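Local coordinates for protein aac(6')-Ii (Enterococcus faecium, PDB 1N71) that transfers an acetyl group from acetyl-coenzyme A to the 6'-amino group of aminoglycoside antibiotics, a modification that gives resistance to them, at residues P64-T69 with T106-T111; I60-Q65 with N93-E98; E145-L150 with I169-T174. One frame throughout, in Å; residues are numbered along the deposited sequence.

Contact 1. Residues P64-T69 with T106-T111; sequences PQYGIT and TIYLGT. With COA (coenzyme A), chain E.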
loop_
_atom_site.group_PDB
_atom_site.type_symbol
_atom_site.label_atom_id
_atom_site.label_comp_id
_atom_site.label_asym_id
_atom_site.label_seq_id
_atom_site.Cartn_x
_atom_site.Cartn_y
_atom_site.Cartn_z
ATOM N N PRO A 64 4.553 9.107 4.491
ATOM C CA PRO A 64 3.280 9.240 5.208
ATOM C C PRO A 64 2.161 8.874 4.232
ATOM O O PRO A 64 1.950 9.575 3.246
ATOM C CB PRO A 64 3.263 10.713 5.598
ATOM C CG PRO A 64 3.941 11.362 4.426
ATOM C CD PRO A 64 5.111 10.429 4.150
ATOM N N GLN A 65 1.458 7.775 4.499
ATOM C CA GLN A 65 0.392 7.317 3.614
ATOM C C GLN A 65 -1.016 7.597 4.139
ATOM O O GLN A 65 -1.958 7.717 3.351
ATOM C CB GLN A 65 0.554 5.817 3.337
ATOM C CG GLN A 65 1.885 5.449 2.678
ATOM C CD GLN A 65 1.942 5.816 1.207
ATOM O OE1 GLN A 65 1.372 6.820 0.786
ATOM N NE2 GLN A 65 2.645 5.010 0.422
ATOM N N TYR A 66 -1.165 7.687 5.458
ATOM C CA TYR A 66 -2.473 7.981 6.052
ATOM C C TYR A 66 -2.346 9.187 6.980
ATOM O O TYR A 66 -1.896 9.054 8.119
ATOM C CB TYR A 66 -2.995 6.786 6.850
ATOM C CG TYR A 66 -3.098 5.501 6.064
ATOM C CD1 TYR A 66 -1.965 4.737 5.795
ATOM C CD2 TYR A 66 -4.328 5.051 5.585
ATOM C CE1 TYR A 66 -2.049 3.557 5.072
ATOM C CE2 TYR A 66 -4.425 3.868 4.858
ATOM C CZ TYR A 66 -3.280 3.128 4.607
ATOM O OH TYR A 66 -3.360 1.953 3.905
ATOM N N GLY A 67 -2.746 10.358 6.492
ATOM C CA GLY A 67 -2.643 11.557 7.303
ATOM C C GLY A 67 -1.247 11.620 7.885
ATOM O O GLY A 67 -0.268 11.469 7.156
ATOM N N ILE A 68 -1.153 11.831 9.194
ATOM C CA ILE A 68 0.140 11.875 9.876
ATOM C C ILE A 68 0.276 10.611 10.727
ATOM O O ILE A 68 1.312 10.360 11.341
ATOM C CB ILE A 68 0.243 13.103 10.821
ATOM C CG1 ILE A 68 -0.782 12.974 11.955
ATOM C CG2 ILE A 68 0.012 14.388 10.034
ATOM C CD1 ILE A 68 -0.732 14.101 12.981
ATOM N N THR A 69 -0.784 9.809 10.732
ATOM C CA THR A 69 -0.852 8.596 11.539
ATOM C C THR A 69 -0.209 7.322 10.996
ATOM O O THR A 69 0.457 6.605 11.740
ATOM C CB THR A 69 -2.322 8.269 11.860
ATOM O OG1 THR A 69 -3.059 8.188 10.635
ATOM C CG2 THR A 69 -2.932 9.351 12.747
ATOM N N THR A 106 1.513 4.371 13.524
ATOM C CA THR A 106 1.930 3.070 13.031
ATOM C C THR A 106 2.768 3.140 11.767
ATOM O O THR A 106 2.638 4.054 10.954
ATOM C CB THR A 106 0.710 2.180 12.733
ATOM O OG1 THR A 106 1.154 0.911 12.229
ATOM C CG2 THR A 106 -0.166 2.825 11.682
ATOM N N ILE A 107 3.623 2.139 11.619
ATOM C CA ILE A 107 4.491 2.017 10.468
ATOM C C ILE A 107 4.211 0.638 9.911
ATOM O O ILE A 107 4.155 -0.334 10.663
ATOM C CB ILE A 107 5.980 2.099 10.874
ATOM C CG1 ILE A 107 6.295 3.495 11.423
ATOM C CG2 ILE A 107 6.872 1.778 9.669
ATOM C CD1 ILE A 107 7.745 3.655 11.886
ATOM N N TYR A 108 4.012 0.554 8.605
ATOM C CA TYR A 108 3.760 -0.730 7.972
ATOM C C TYR A 108 4.693 -0.856 6.780
ATOM O O TYR A 108 5.271 0.128 6.326
ATOM C CB TYR A 108 2.306 -0.843 7.512
ATOM C CG TYR A 108 1.970 0.039 6.338
ATOM C CD1 TYR A 108 1.723 1.405 6.510
ATOM C CD2 TYR A 108 1.910 -0.487 5.048
ATOM C CE1 TYR A 108 1.422 2.219 5.424
ATOM C CE2 TYR A 108 1.614 0.319 3.956
ATOM C CZ TYR A 108 1.370 1.668 4.151
ATOM O OH TYR A 108 1.071 2.461 3.071
ATOM N N LEU A 109 4.833 -2.072 6.273
ATOM C CA LEU A 109 5.718 -2.331 5.153
ATOM C C LEU A 109 5.259 -3.569 4.408
ATOM O O LEU A 109 4.461 -4.360 4.917
ATOM C CB LEU A 109 7.146 -2.549 5.670
ATOM C CG LEU A 109 7.279 -3.713 6.665
ATOM C CD1 LEU A 109 7.539 -5.019 5.913
ATOM C CD2 LEU A 109 8.415 -3.436 7.638
ATOM N N GLY A 110 5.758 -3.717 3.189
ATOM C CA GLY A 110 5.434 -4.877 2.390
ATOM C C GLY A 110 6.746 -5.546 2.023
ATOM O O GLY A 110 7.620 -4.916 1.423
ATOM N N THR A 111 6.910 -6.805 2.417
ATOM C CA THR A 111 8.121 -7.547 2.092
ATOM C C THR A 111 7.685 -8.724 1.221
ATOM O O THR A 111 6.948 -9.601 1.663
ATOM C CB THR A 111 8.853 -8.038 3.372
ATOM O OG1 THR A 111 10.046 -8.741 3.003
ATOM C CG2 THR A 111 7.963 -8.953 4.200
HETATM N N1A COA E . 16.256 -13.507 8.282
HETATM C C2A COA E . 16.117 -13.754 9.597
HETATM N N3A COA E . 16.573 -13.014 10.633
HETATM C C4A COA E . 17.236 -11.891 10.190
HETATM C C5A COA E . 17.456 -11.513 8.885
HETATM C C6A COA E . 16.922 -12.378 7.876
HETATM N N6A COA E . 17.063 -12.130 6.576
HETATM N N7A COA E . 18.162 -10.321 8.827
HETATM C C8A COA E . 18.360 -10.020 10.078
HETATM N N9A COA E . 17.829 -10.928 10.965
HETATM C C1B COA E . 17.872 -10.906 12.434
HETATM C C2B COA E . 19.286 -11.069 13.000
HETATM O O2B COA E . 19.583 -12.464 13.133
HETATM C C3B COA E . 19.246 -10.431 14.384
HETATM O O3B COA E . 18.599 -11.350 15.280
HETATM P P3B COA E . 19.281 -11.772 16.679
HETATM O O7A COA E . 20.587 -12.357 16.286
HETATM O O8A COA E . 18.321 -12.745 17.256
HETATM O O9A COA E . 19.383 -10.500 17.434
HETATM C C4B COA E . 18.290 -9.254 14.142
HETATM O O4B COA E . 17.497 -9.664 13.021
HETATM C C5B COA E . 18.975 -7.904 13.888
HETATM O O5B COA E . 19.634 -7.910 12.616
HETATM P P1A COA E . 20.525 -6.666 12.103
HETATM O O1A COA E . 21.954 -7.029 12.224
HETATM O O2A COA E . 20.021 -5.421 12.726
HETATM O O3A COA E . 20.123 -6.646 10.549
HETATM P P2A COA E . 20.968 -6.057 9.314
HETATM O O4A COA E . 21.650 -7.177 8.632
HETATM O O5A COA E . 21.743 -4.874 9.740
HETATM O O6A COA E . 19.782 -5.543 8.360
HETATM C CBP COA E . 18.242 -6.232 6.607
HETATM C CCP COA E . 18.661 -6.389 8.062
HETATM C CDP COA E . 17.111 -7.229 6.323
HETATM C CEP COA E . 17.732 -4.777 6.385
HETATM C CAP COA E . 19.507 -6.532 5.691
HETATM O OAP COA E . 19.968 -7.878 5.845
HETATM C C9P COA E . 19.288 -6.156 4.215
HETATM O O9P COA E . 19.763 -5.106 3.762
HETATM N N8P COA E . 18.568 -7.018 3.484
HETATM C C7P COA E . 18.239 -6.859 2.071
HETATM C C6P COA E . 17.131 -5.837 1.833
HETATM C C5P COA E . 15.738 -6.383 2.084
HETATM O O5P COA E . 15.373 -7.442 1.559
HETATM N N4P COA E . 14.955 -5.651 2.890
HETATM C C3P COA E . 13.577 -5.985 3.266
HETATM C C2P COA E . 12.611 -4.847 2.972
HETATM S S1P COA E . 11.091 -5.393 2.172
#
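A classic beta bulge, in which Gln65 and Tyr66 both face Gly70, ends strand 55-66 at the hairpin into strand 70-78 and brings Gln65 and Tyr66 against Tyr108 of strand 106-112. The closest approach is Gln65 CG to Tyr108 OH, 3.1 Å; Gln65 CB lies 3.4 Å from the same hydroxyl, so the phenol end meets the methylene part of the glutamine. The two side chains cross at about a right angle. With Gln65 NE2 still 4.0 Å from Tyr108 OH, no hydrogen bond joins them, and that amide nitrogen bonds Glu72 instead.

The tyrosines meet mainly through one ring carbon each. Tyr66 CE1 is 3.7 Å from Tyr108 CE1, which comes in at the edge of the Tyr66 ring, near its plane. Centroids 6.0 Å apart and planes at 70° make this an oblique aromatic pair and no regular stack. Tyr108 reaches it with CG held between its own backbone N and carbonyl carbon (chi1 70°). The polar end of Tyr66 works across the dimer, its OH bonding Asp168 of the second subunit.

Between these two segments a single backbone hydrogen bond forms: Thr106 N donates to Thr69 O over 3.0 Å with an N-H...O angle of 174°, an almost straight bond tying the hairpin turn to the start of strand 106-112. Thr106 CG2 rests 3.8 Å from that Thr69 O.

Strand 70-78 lies between strands 55-66 and 106-112 in the sheet, so this contact reaches past it near the hairpin. At the far end of strand 106-112, Thr111 OG1 comes within 3.6 Å of S1P of coenzyme A. Strand 168-174 flanks 106-112 on its other side, and Leu158 of the second subunit packs on Tyr108.

Contact 2. Residues I60-Q65 with N93-E98; sequences IGAIPQ and NYLEKE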
loop_
_atom_site.group_PDB
_atom_site.type_symbol
_atom_site.label_atom_id
_atom_site.label_comp_id
_atom_site.label_asym_id
_atom_site.label_seq_id
_atom_site.Cartn_x
_atom_site.Cartn_y
_atom_site.Cartn_z
ATOM N N ILE A 60 17.343 4.215 5.399
ATOM C CA ILE A 60 15.961 3.835 5.654
ATOM C C ILE A 60 15.095 5.077 5.488
ATOM O O ILE A 60 15.518 6.190 5.806
ATOM C CB ILE A 60 15.779 3.243 7.078
ATOM C CG1 ILE A 60 14.382 2.627 7.208
ATOM C CG2 ILE A 60 15.983 4.327 8.133
ATOM C CD1 ILE A 60 14.157 1.875 8.512
ATOM N N GLY A 61 13.892 4.893 4.959
ATOM C CA GLY A 61 13.001 6.022 4.774
ATOM C C GLY A 61 11.574 5.653 5.127
ATOM O O GLY A 61 11.257 4.476 5.302
ATOM N N ALA A 62 10.715 6.658 5.250
ATOM C CA ALA A 62 9.311 6.415 5.558
ATOM C C ALA A 62 8.449 7.423 4.813
ATOM O O ALA A 62 8.796 8.604 4.715
ATOM C CB ALA A 62 9.066 6.511 7.061
ATOM N N ILE A 63 7.324 6.944 4.293
ATOM C CA ILE A 63 6.382 7.764 3.535
ATOM C C ILE A 63 5.058 7.879 4.294
ATOM O O ILE A 63 4.491 6.873 4.715
ATOM C CB ILE A 63 6.070 7.112 2.169
ATOM C CG1 ILE A 63 7.362 6.866 1.395
ATOM C CG2 ILE A 63 5.128 7.999 1.370
ATOM C CD1 ILE A 63 7.168 6.011 0.160
ATOM N N PRO A 64 4.553 9.107 4.491
ATOM C CA PRO A 64 3.280 9.240 5.208
ATOM C C PRO A 64 2.161 8.874 4.232
ATOM O O PRO A 64 1.950 9.575 3.246
ATOM C CB PRO A 64 3.263 10.713 5.598
ATOM C CG PRO A 64 3.941 11.362 4.426
ATOM C CD PRO A 64 5.111 10.429 4.150
ATOM N N GLN A 65 1.458 7.775 4.499
ATOM C CA GLN A 65 0.392 7.317 3.614
ATOM C C GLN A 65 -1.016 7.597 4.139
ATOM O O GLN A 65 -1.958 7.717 3.351
ATOM C CB GLN A 65 0.554 5.817 3.337
ATOM C CG GLN A 65 1.885 5.449 2.678
ATOM C CD GLN A 65 1.942 5.816 1.207
ATOM O OE1 GLN A 65 1.372 6.820 0.786
ATOM N NE2 GLN A 65 2.645 5.010 0.422
ATOM N N ASN A 93 14.929 1.550 14.522
ATOM C CA ASN A 93 14.627 2.226 15.777
ATOM C C ASN A 93 14.697 3.743 15.637
ATOM O O ASN A 93 13.904 4.463 16.249
ATOM C CB ASN A 93 15.573 1.749 16.883
ATOM C CG ASN A 93 15.291 0.320 17.308
ATOM O OD1 ASN A 93 14.135 -0.086 17.417
ATOM N ND2 ASN A 93 16.342 -0.442 17.564
ATOM N N TYR A 94 15.634 4.235 14.830
ATOM C CA TYR A 94 15.758 5.675 14.636
ATOM C C TYR A 94 14.556 6.159 13.828
ATOM O O TYR A 94 13.994 7.216 14.098
ATOM C CB TYR A 94 17.063 6.010 13.908
ATOM C CG TYR A 94 17.450 7.473 13.965
ATOM C CD1 TYR A 94 16.835 8.412 13.142
ATOM C CD2 TYR A 94 18.434 7.917 14.848
ATOM C CE1 TYR A 94 17.190 9.759 13.194
ATOM C CE2 TYR A 94 18.795 9.262 14.910
ATOM C CZ TYR A 94 18.168 10.176 14.079
ATOM O OH TYR A 94 18.526 11.506 14.131
ATOM N N LEU A 95 14.160 5.379 12.829
ATOM C CA LEU A 95 13.011 5.754 12.021
ATOM C C LEU A 95 11.780 5.870 12.922
ATOM O O LEU A 95 11.025 6.835 12.837
ATOM C CB LEU A 95 12.754 4.704 10.936
ATOM C CG LEU A 95 11.464 4.909 10.133
ATOM C CD1 LEU A 95 11.562 6.172 9.291
ATOM C CD2 LEU A 95 11.226 3.704 9.247
ATOM N N GLU A 96 11.588 4.879 13.784
ATOM C CA GLU A 96 10.436 4.879 14.680
ATOM C C GLU A 96 10.382 6.125 15.559
ATOM O O GLU A 96 9.312 6.687 15.769
ATOM C CB GLU A 96 10.428 3.598 15.513
ATOM C CG GLU A 96 10.019 2.383 14.676
ATOM C CD GLU A 96 10.009 1.081 15.456
ATOM O OE1 GLU A 96 9.774 1.115 16.678
ATOM O OE2 GLU A 96 10.217 0.017 14.838
ATOM N N LYS A 97 11.533 6.575 16.049
ATOM C CA LYS A 97 11.568 7.781 16.871
ATOM C C LYS A 97 11.143 8.994 16.038
ATOM O O LYS A 97 10.370 9.837 16.504
ATOM C CB LYS A 97 12.977 8.007 17.431
ATOM N N GLU A 98 11.641 9.076 14.802
ATOM C CA GLU A 98 11.317 10.186 13.902
ATOM C C GLU A 98 9.832 10.225 13.544
ATOM O O GLU A 98 9.214 11.290 13.543
ATOM C CB GLU A 98 12.135 10.090 12.607
ATOM C CG GLU A 98 13.632 10.315 12.758
ATOM C CD GLU A 98 14.003 11.784 12.868
ATOM O OE1 GLU A 98 13.514 12.578 12.039
ATOM O OE2 GLU A 98 14.790 12.142 13.773
#
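Leu95 of helix 87-101 drives its forked end onto Ile60 and Ala62 of strand 55-66, and the contact can be read along this one side chain. Its CB already touches the strand, 4.0 Å from Ile60 CD1. From there CG is set opposite the backbone N (chi1 173°), which carries the branch point away from the helix and toward the sheet, where the two methyls part.

CD1 goes to the alanine. It stands 3.4 Å from Ala62 CB, closer than carbon atoms usually approach, so the fit is tight at this point; the same methyl is 4.2 Å from Ala62 N, at the limit of contact. CD2 takes the isoleucine side, 3.5 Å from Ile60 CD1 and 3.9 Å from Ile60 CG1, and it also passes 4.0 Å from Gly61 O. Ile60 meets it with an extended chain that reaches toward the helix.

No hydrogen bond crosses here. Contact is made by apolar side chains, and all four touching residues are buried. Ile60 and Ala62 turn their CB atoms toward the helix; Gly61 between them has no side chain and meets Leu95 through its carbonyl oxygen. The axes of the short segments approach to 8.9 Å and run in the same general direction, at 32° to each other, so the helix lies on the sheet face roughly along the strand, as in alpha/beta packing.

Around this point Ile46 of strand 46-52 and Leu73 of strand 70-78 also touch Leu95, while Ile60 packs on Val48 and Leu76. Helix 87-101 links the parallel neighbours 70-78 and 106-112 in a beta-alpha-beta crossover, and Leu95 seats it on strand 55-66, one strand beyond that pair.

Contact 3. Residues E145-L150 with I169-T174; sequences EFYEKL and IWMAKT. With COA (coenzyme A), chain E.
Met171 points its sulfur and methyl at the turn of helix carrying Tyr147 and Glu148. The methyl CE lies 3.8 Å from Tyr147 CB and 3.7 Å from Glu148 CG, the chain bending at chi3 (67°) to put it there; Glu148 and Met171 cross at about a right angle. Met171 SD is 5.4 Å from the centroid of the Tyr147 ring, 61° off its normal: an oblique Met-aromatic contact. The phenol itself leads away from the strand, and Tyr147 OH approaches coenzyme A at C2P, 3.1 Å away. Phe146 CD2 sits over the centre of one Tyr147 face, while a face of the Phe146 ring is covered by CCP of the coenzyme.

Lys173 reaches from the strand with a fully extended chain, and its NZ donates to Leu150 O over 2.8 Å, with a C=O...N angle of 164°. Glu96 forms a salt bridge with the same NZ, so the ammonium ties strand 168-174 both to the carbonyl of Leu150, just after helix 144-149, and to helix 87-101.

Lys149, across the helix, bonds O8A of the coenzyme 3'-phosphate at 2.8 Å. Helix 144-149 thus has one flank on strand 168-174 and another on the cofactor, as part of the coenzyme A pocket of this GNAT-family enzyme.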
loop_
_atom_site.group_PDB
_atom_site.type_symbol
_atom_site.label_atom_id
_atom_site.label_comp_id
_atom_site.label_asym_id
_atom_site.label_seq_id
_atom_site.Cartn_x
_atom_site.Cartn_y
_atom_site.Cartn_z
ATOM N N GLU A 145 11.397 -12.038 9.204
ATOM C CA GLU A 145 11.785 -12.382 10.564
ATOM C C GLU A 145 12.598 -11.263 11.206
ATOM O O GLU A 145 12.587 -11.098 12.429
ATOM C CB GLU A 145 12.578 -13.689 10.552
ATOM C CG GLU A 145 12.941 -14.220 11.925
ATOM C CD GLU A 145 13.198 -15.719 11.902
ATOM O OE1 GLU A 145 13.819 -16.203 10.933
ATOM O OE2 GLU A 145 12.781 -16.413 12.854
ATOM N N PHE A 146 13.310 -10.504 10.381
ATOM C CA PHE A 146 14.089 -9.376 10.875
ATOM C C PHE A 146 13.106 -8.385 11.494
ATOM O O PHE A 146 13.309 -7.888 12.604
ATOM C CB PHE A 146 14.841 -8.708 9.721
ATOM C CG PHE A 146 15.281 -7.295 10.014
ATOM C CD1 PHE A 146 16.317 -7.042 10.913
ATOM C CD2 PHE A 146 14.646 -6.219 9.400
ATOM C CE1 PHE A 146 16.714 -5.731 11.194
ATOM C CE2 PHE A 146 15.030 -4.906 9.672
ATOM C CZ PHE A 146 16.068 -4.661 10.572
ATOM N N TYR A 147 12.028 -8.107 10.769
ATOM C CA TYR A 147 11.026 -7.173 11.254
ATOM C C TYR A 147 10.291 -7.723 12.470
ATOM O O TYR A 147 10.013 -6.985 13.414
ATOM C CB TYR A 147 10.046 -6.832 10.131
ATOM C CG TYR A 147 10.694 -6.042 9.015
ATOM C CD1 TYR A 147 11.098 -4.717 9.213
ATOM C CD2 TYR A 147 10.929 -6.624 7.770
ATOM C CE1 TYR A 147 11.717 -3.995 8.201
ATOM C CE2 TYR A 147 11.549 -5.908 6.745
ATOM C CZ TYR A 147 11.939 -4.596 6.969
ATOM O OH TYR A 147 12.540 -3.884 5.962
ATOM N N GLU A 148 9.985 -9.021 12.463
ATOM C CA GLU A 148 9.305 -9.616 13.608
ATOM C C GLU A 148 10.105 -9.364 14.877
ATOM O O GLU A 148 9.545 -9.016 15.912
ATOM C CB GLU A 148 9.131 -11.124 13.435
ATOM C CG GLU A 148 8.171 -11.527 12.346
ATOM C CD GLU A 148 7.596 -12.907 12.578
ATOM O OE1 GLU A 148 8.360 -13.813 12.977
ATOM O OE2 GLU A 148 6.381 -13.088 12.353
ATOM N N LYS A 149 11.420 -9.538 14.795
ATOM C CA LYS A 149 12.268 -9.330 15.957
ATOM C C LYS A 149 12.278 -7.878 16.420
ATOM O O LYS A 149 12.644 -7.594 17.558
ATOM C CB LYS A 149 13.689 -9.824 15.670
ATOM C CG LYS A 149 13.752 -11.344 15.520
ATOM C CD LYS A 149 15.176 -11.857 15.465
ATOM C CE LYS A 149 15.204 -13.379 15.415
ATOM N NZ LYS A 149 16.600 -13.898 15.393
ATOM N N LEU A 150 11.860 -6.962 15.549
ATOM C CA LEU A 150 11.805 -5.552 15.917
ATOM C C LEU A 150 10.403 -5.155 16.364
ATOM O O LEU A 150 10.102 -3.974 16.518
ATOM C CB LEU A 150 12.255 -4.666 14.754
ATOM C CG LEU A 150 13.728 -4.850 14.388
ATOM C CD1 LEU A 150 14.125 -3.852 13.319
ATOM C CD2 LEU A 150 14.584 -4.667 15.639
ATOM N N ILE A 169 4.055 -9.666 1.618
ATOM C CA ILE A 169 3.676 -9.895 3.004
ATOM C C ILE A 169 3.622 -8.539 3.699
ATOM O O ILE A 169 4.622 -7.825 3.725
ATOM C CB ILE A 169 4.716 -10.781 3.714
ATOM C CG1 ILE A 169 4.824 -12.132 2.992
ATOM C CG2 ILE A 169 4.325 -10.977 5.171
ATOM C CD1 ILE A 169 5.998 -13.004 3.456
ATOM N N TRP A 170 2.460 -8.186 4.246
ATOM C CA TRP A 170 2.285 -6.907 4.934
ATOM C C TRP A 170 2.537 -7.039 6.431
ATOM O O TRP A 170 1.934 -7.877 7.097
ATOM C CB TRP A 170 0.866 -6.365 4.726
ATOM C CG TRP A 170 0.628 -5.696 3.411
ATOM C CD1 TRP A 170 1.328 -4.645 2.882
ATOM C CD2 TRP A 170 -0.432 -5.976 2.487
ATOM N NE1 TRP A 170 0.765 -4.250 1.691
ATOM C CE2 TRP A 170 -0.316 -5.051 1.425
ATOM C CE3 TRP A 170 -1.470 -6.916 2.456
ATOM C CZ2 TRP A 170 -1.201 -5.038 0.341
ATOM C CZ3 TRP A 170 -2.353 -6.904 1.377
ATOM C CH2 TRP A 170 -2.210 -5.968 0.334
ATOM N N MET A 171 3.419 -6.193 6.955
ATOM C CA MET A 171 3.749 -6.202 8.370
ATOM C C MET A 171 3.539 -4.806 8.954
ATOM O O MET A 171 3.681 -3.802 8.257
ATOM C CB MET A 171 5.196 -6.642 8.563
ATOM C CG MET A 171 5.496 -7.995 7.932
ATOM S SD MET A 171 7.113 -8.615 8.350
ATOM C CE MET A 171 6.915 -8.915 10.100
ATOM N N ALA A 172 3.211 -4.739 10.237
ATOM C CA ALA A 172 2.971 -3.444 10.850
ATOM C C ALA A 172 3.292 -3.441 12.330
ATOM O O ALA A 172 3.339 -4.489 12.984
ATOM C CB ALA A 172 1.517 -3.033 10.628
ATOM N N LYS A 173 3.516 -2.244 12.847
ATOM C CA LYS A 173 3.822 -2.056 14.251
ATOM C C LYS A 173 3.281 -0.697 14.670
ATOM O O LYS A 173 3.386 0.279 13.929
ATOM C CB LYS A 173 5.340 -2.097 14.473
ATOM C CG LYS A 173 5.773 -1.855 15.920
ATOM C CD LYS A 173 7.298 -1.836 16.049
ATOM C CE LYS A 173 7.742 -1.600 17.484
ATOM N NZ LYS A 173 9.238 -1.519 17.599
ATOM N N THR A 174 2.652 -0.646 15.835
ATOM C CA THR A 174 2.161 0.619 16.357
ATOM C C THR A 174 3.327 1.013 17.260
ATOM O O THR A 174 3.716 0.263 18.156
ATOM C CB THR A 174 0.845 0.420 17.112
ATOM O OG1 THR A 174 -0.214 0.276 16.151
ATOM C CG2 THR A 174 0.553 1.598 18.015
HETATM N N1A COA E . 16.256 -13.507 8.282
HETATM C C2A COA E . 16.117 -13.754 9.597
HETATM N N3A COA E . 16.573 -13.014 10.633
HETATM C C4A COA E . 17.236 -11.891 10.190
HETATM C C5A COA E . 17.456 -11.513 8.885
HETATM C C6A COA E . 16.922 -12.378 7.876
HETATM N N6A COA E . 17.063 -12.130 6.576
HETATM N N7A COA E . 18.162 -10.321 8.827
HETATM C C8A COA E . 18.360 -10.020 10.078
HETATM N N9A COA E . 17.829 -10.928 10.965
HETATM C C1B COA E . 17.872 -10.906 12.434
HETATM C C2B COA E . 19.286 -11.069 13.000
HETATM O O2B COA E . 19.583 -12.464 13.133
HETATM C C3B COA E . 19.246 -10.431 14.384
HETATM O O3B COA E . 18.599 -11.350 15.280
HETATM P P3B COA E . 19.281 -11.772 16.679
HETATM O O7A COA E . 20.587 -12.357 16.286
HETATM O O8A COA E . 18.321 -12.745 17.256
HETATM O O9A COA E . 19.383 -10.500 17.434
HETATM C C4B COA E . 18.290 -9.254 14.142
HETATM O O4B COA E . 17.497 -9.664 13.021
HETATM C C5B COA E . 18.975 -7.904 13.888
HETATM O O5B COA E . 19.634 -7.910 12.616
HETATM P P1A COA E . 20.525 -6.666 12.103
HETATM O O1A COA E . 21.954 -7.029 12.224
HETATM O O2A COA E . 20.021 -5.421 12.726
HETATM O O3A COA E . 20.123 -6.646 10.549
HETATM P P2A COA E . 20.968 -6.057 9.314
HETATM O O4A COA E . 21.650 -7.177 8.632
HETATM O O5A COA E . 21.743 -4.874 9.740
HETATM O O6A COA E . 19.782 -5.543 8.360
HETATM C CBP COA E . 18.242 -6.232 6.607
HETATM C CCP COA E . 18.661 -6.389 8.062
HETATM C CDP COA E . 17.111 -7.229 6.323
HETATM C CEP COA E . 17.732 -4.777 6.385
HETATM C CAP COA E . 19.507 -6.532 5.691
HETATM O OAP COA E . 19.968 -7.878 5.845
HETATM C C9P COA E . 19.288 -6.156 4.215
HETATM O O9P COA E . 19.763 -5.106 3.762
HETATM N N8P COA E . 18.568 -7.018 3.484
HETATM C C7P COA E . 18.239 -6.859 2.071
HETATM C C6P COA E . 17.131 -5.837 1.833
HETATM C C5P COA E . 15.738 -6.383 2.084
HETATM O O5P COA E . 15.373 -7.442 1.559
HETATM N N4P COA E . 14.955 -5.651 2.890
HETATM C C3P COA E . 13.577 -5.985 3.266
HETATM C C2P COA E . 12.611 -4.847 2.972
HETATM S S1P COA E . 11.091 -5.393 2.172
#

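Contact 2 is the buried one, made by apolar side chains without a hydrogen bond, whereas contacts 1 and 3 are partly buried and combine carbon packing with polar links. Contacts 1 and 2 share Pro64 and Gln65 on strand 55-66, and Ile107 packs on Glu96 between them. Contacts 1 and 3 lie on neighbouring strands, probably hydrogen-bonded from Leu109 N to Met171 O, and both reach coenzyme A and the second subunit, which does not touch contact 2. Lys173 of contact 3 reaches the helix of contact 2. One sheet therefore carries all three: a helix seated on it in contact 2, a hairpin end in contact 1, a cofactor-facing helix in contact 3.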